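Local coordinates for protein Csc2 (Thermofilum pendens, PDB 4TXD) that probably binds CRISPR RNA as the Cas7-family backbone subunit of a type I-D interference complex and carries a zinc ion, at residues 43-48 with 351-356. Numbering follows the deposited sequence. Where two conformers were deposited one is given.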
loop_
_atom_site.group_PDB
_atom_site.type_symbol
_atom_site.label_atom_id
_atom_site.label_comp_id
_atom_site.label_asym_id
_atom_site.label_seq_id
_atom_site.Cartn_x
_atom_site.Cartn_y
_atom_site.Cartn_z
ATOM N N LYS A 43 -21.056 -10.791 -8.183
ATOM C CA LYS A 43 -21.746 -11.288 -7.000
ATOM C C LYS A 43 -20.774 -11.896 -5.981
ATOM O O LYS A 43 -21.018 -11.853 -4.769
ATOM C CB LYS A 43 -22.806 -12.324 -7.399
ATOM N N ASP A 44 -19.667 -12.442 -6.472
ATOM C CA ASP A 44 -18.733 -13.172 -5.624
ATOM C C ASP A 44 -17.461 -12.403 -5.240
ATOM O O ASP A 44 -16.450 -13.027 -4.930
ATOM C CB ASP A 44 -18.335 -14.475 -6.319
ATOM C CG ASP A 44 -19.514 -15.413 -6.519
ATOM O OD1 ASP A 44 -20.374 -15.486 -5.614
ATOM O OD2 ASP A 44 -19.582 -16.071 -7.581
ATOM N N ARG A 45 -17.498 -11.090 -5.232
ATOM C CA ARG A 45 -16.336 -10.294 -4.895
ATOM C C ARG A 45 -15.668 -10.657 -3.603
ATOM O O ARG A 45 -14.501 -10.512 -3.478
ATOM C CB ARG A 45 -16.678 -8.823 -4.852
ATOM C CG ARG A 45 -16.652 -8.235 -6.220
ATOM C CD ARG A 45 -16.405 -6.781 -6.230
ATOM N NE ARG A 45 -15.079 -6.430 -5.812
ATOM C CZ ARG A 45 -14.705 -5.180 -5.619
ATOM N NH1 ARG A 45 -15.556 -4.220 -5.825
ATOM N NH2 ARG A 45 -13.506 -4.904 -5.215
ATOM N N ILE A 46 -16.446 -11.101 -2.645
ATOM C CA ILE A 46 -15.922 -11.477 -1.334
ATOM C C ILE A 46 -15.186 -12.824 -1.366
ATOM O O ILE A 46 -14.317 -13.097 -0.532
ATOM C CB ILE A 46 -17.060 -11.539 -0.287
ATOM C CG1 ILE A 46 -17.753 -10.179 -0.183
ATOM C CG2 ILE A 46 -16.538 -11.993 1.076
ATOM C CD1 ILE A 46 -16.805 -9.006 0.000
ATOM N N PHE A 47 -15.529 -13.667 -2.335
ATOM C CA PHE A 47 -14.874 -14.962 -2.459
ATOM C C PHE A 47 -13.524 -14.799 -3.146
ATOM O O PHE A 47 -13.417 -14.110 -4.154
ATOM C CB PHE A 47 -15.766 -15.942 -3.218
ATOM C CG PHE A 47 -17.044 -16.270 -2.494
ATOM C CD1 PHE A 47 -17.176 -17.462 -1.801
ATOM C CD2 PHE A 47 -18.107 -15.373 -2.488
ATOM C CE1 PHE A 47 -18.349 -17.764 -1.126
ATOM C CE2 PHE A 47 -19.278 -15.667 -1.814
ATOM C CZ PHE A 47 -19.400 -16.865 -1.134
ATOM N N PRO A 48 -12.481 -15.427 -2.588
ATOM C CA PRO A 48 -11.132 -15.217 -3.122
ATOM C C PRO A 48 -10.854 -16.017 -4.401
ATOM O O PRO A 48 -11.355 -17.126 -4.553
ATOM C CB PRO A 48 -10.235 -15.680 -1.974
ATOM C CG PRO A 48 -11.052 -16.702 -1.236
ATOM C CD PRO A 48 -12.493 -16.296 -1.397
ATOM N N SER A 351 -15.172 0.684 -4.636
ATOM C CA SER A 351 -15.110 0.562 -3.210
ATOM C C SER A 351 -16.489 0.369 -2.630
ATOM O O SER A 351 -16.680 -0.440 -1.788
ATOM C CB SER A 351 -14.454 1.765 -2.566
ATOM O OG SER A 351 -14.145 1.573 -1.231
ATOM N N ILE A 352 -17.442 1.144 -3.117
ATOM C CA ILE A 352 -18.788 1.043 -2.605
ATOM C C ILE A 352 -19.374 -0.297 -3.021
ATOM O O ILE A 352 -20.137 -0.858 -2.314
ATOM C CB ILE A 352 -19.646 2.247 -3.012
ATOM C CG1 ILE A 352 -20.875 2.340 -2.148
ATOM C CG2 ILE A 352 -19.970 2.174 -4.472
ATOM C CD1 ILE A 352 -20.551 2.756 -0.746
ATOM N N ASP A 353 -18.946 -0.803 -4.154
ATOM C CA ASP A 353 -19.333 -2.109 -4.594
ATOM C C ASP A 353 -18.876 -3.183 -3.611
ATOM O O ASP A 353 -19.643 -3.996 -3.187
ATOM C CB ASP A 353 -18.773 -2.400 -5.960
ATOM C CG ASP A 353 -19.236 -3.701 -6.511
ATOM O OD1 ASP A 353 -20.433 -3.927 -6.577
ATOM O OD2 ASP A 353 -18.403 -4.492 -6.878
ATOM N N PHE A 354 -17.603 -3.146 -3.260
ATOM C CA PHE A 354 -17.073 -4.035 -2.250
ATOM C C PHE A 354 -17.838 -3.947 -0.932
ATOM O O PHE A 354 -18.166 -4.931 -0.341
ATOM C CB PHE A 354 -15.597 -3.738 -2.014
ATOM C CG PHE A 354 -14.924 -4.693 -1.091
ATOM C CD1 PHE A 354 -14.310 -5.802 -1.567
ATOM C CD2 PHE A 354 -14.920 -4.467 0.243
ATOM C CE1 PHE A 354 -13.685 -6.663 -0.727
ATOM C CE2 PHE A 354 -14.305 -5.329 1.089
ATOM C CZ PHE A 354 -13.687 -6.426 0.601
ATOM N N ALA A 355 -18.095 -2.748 -0.492
ATOM C CA ALA A 355 -18.744 -2.544 0.759
ATOM C C ALA A 355 -20.161 -3.117 0.748
ATOM O O ALA A 355 -20.596 -3.712 1.696
ATOM C CB ALA A 355 -18.779 -1.084 1.095
ATOM N N GLU A 356 -20.858 -2.872 -0.341
ATOM C CA GLU A 356 -22.158 -3.592 -0.531
ATOM C C GLU A 356 -22.200 -5.222 -0.428
ATOM O O GLU A 356 -22.881 -5.810 0.339
ATOM C CB GLU A 356 -22.753 -3.204 -1.891
ATOM C CG GLU A 356 -24.021 -3.976 -2.257
ATOM C CD GLU A 356 -24.295 -3.967 -3.752
ATOM O OE1 GLU A 356 -24.492 -2.872 -4.315
ATOM O OE2 GLU A 356 -24.293 -5.050 -4.372
#
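R45 and F354 bring the two backbones closest, their CA atoms 6.8 Å apart, where a type I beta turn from D44 to F47, closed by F47 N to D44 O, rests on a middle turn of helix 343-365. From the turn the R45 side chain reaches to the helix, bending at chi3 (68°), and NH1 makes a salt bridge to OD2 of D353, 3.0 Å long and nearly straight (169°). The oxygen lies in the guanidinium plane but is approached on its anti side, with the two planar groups turned 27° from each other. CB of F354 covers one face of the guanidinium, whereas the phenyl ring stands steeply to it. I46 approaches that ring over a face: its CD1 makes a CH-pi contact 4.3 Å from the F354 centroid. The side chain of F354 lies about 8 Å from that of the zinc ligand C171. Further bonds fix the polar ends: NH1 also reaches S350 O, NH2 pairs with E254, and D353 receives G41 N on OD2 and K357 on OD1. A leucine in place of R45 would probably cost E254 this salt bridge, leave D353 OD2 without its arginine partner and weaken the polar link between loop and helix. The buried charges of R45 and D353 probably offset one another, with E254 and K357 as further partners, while R196 brings a second cation close to NH2.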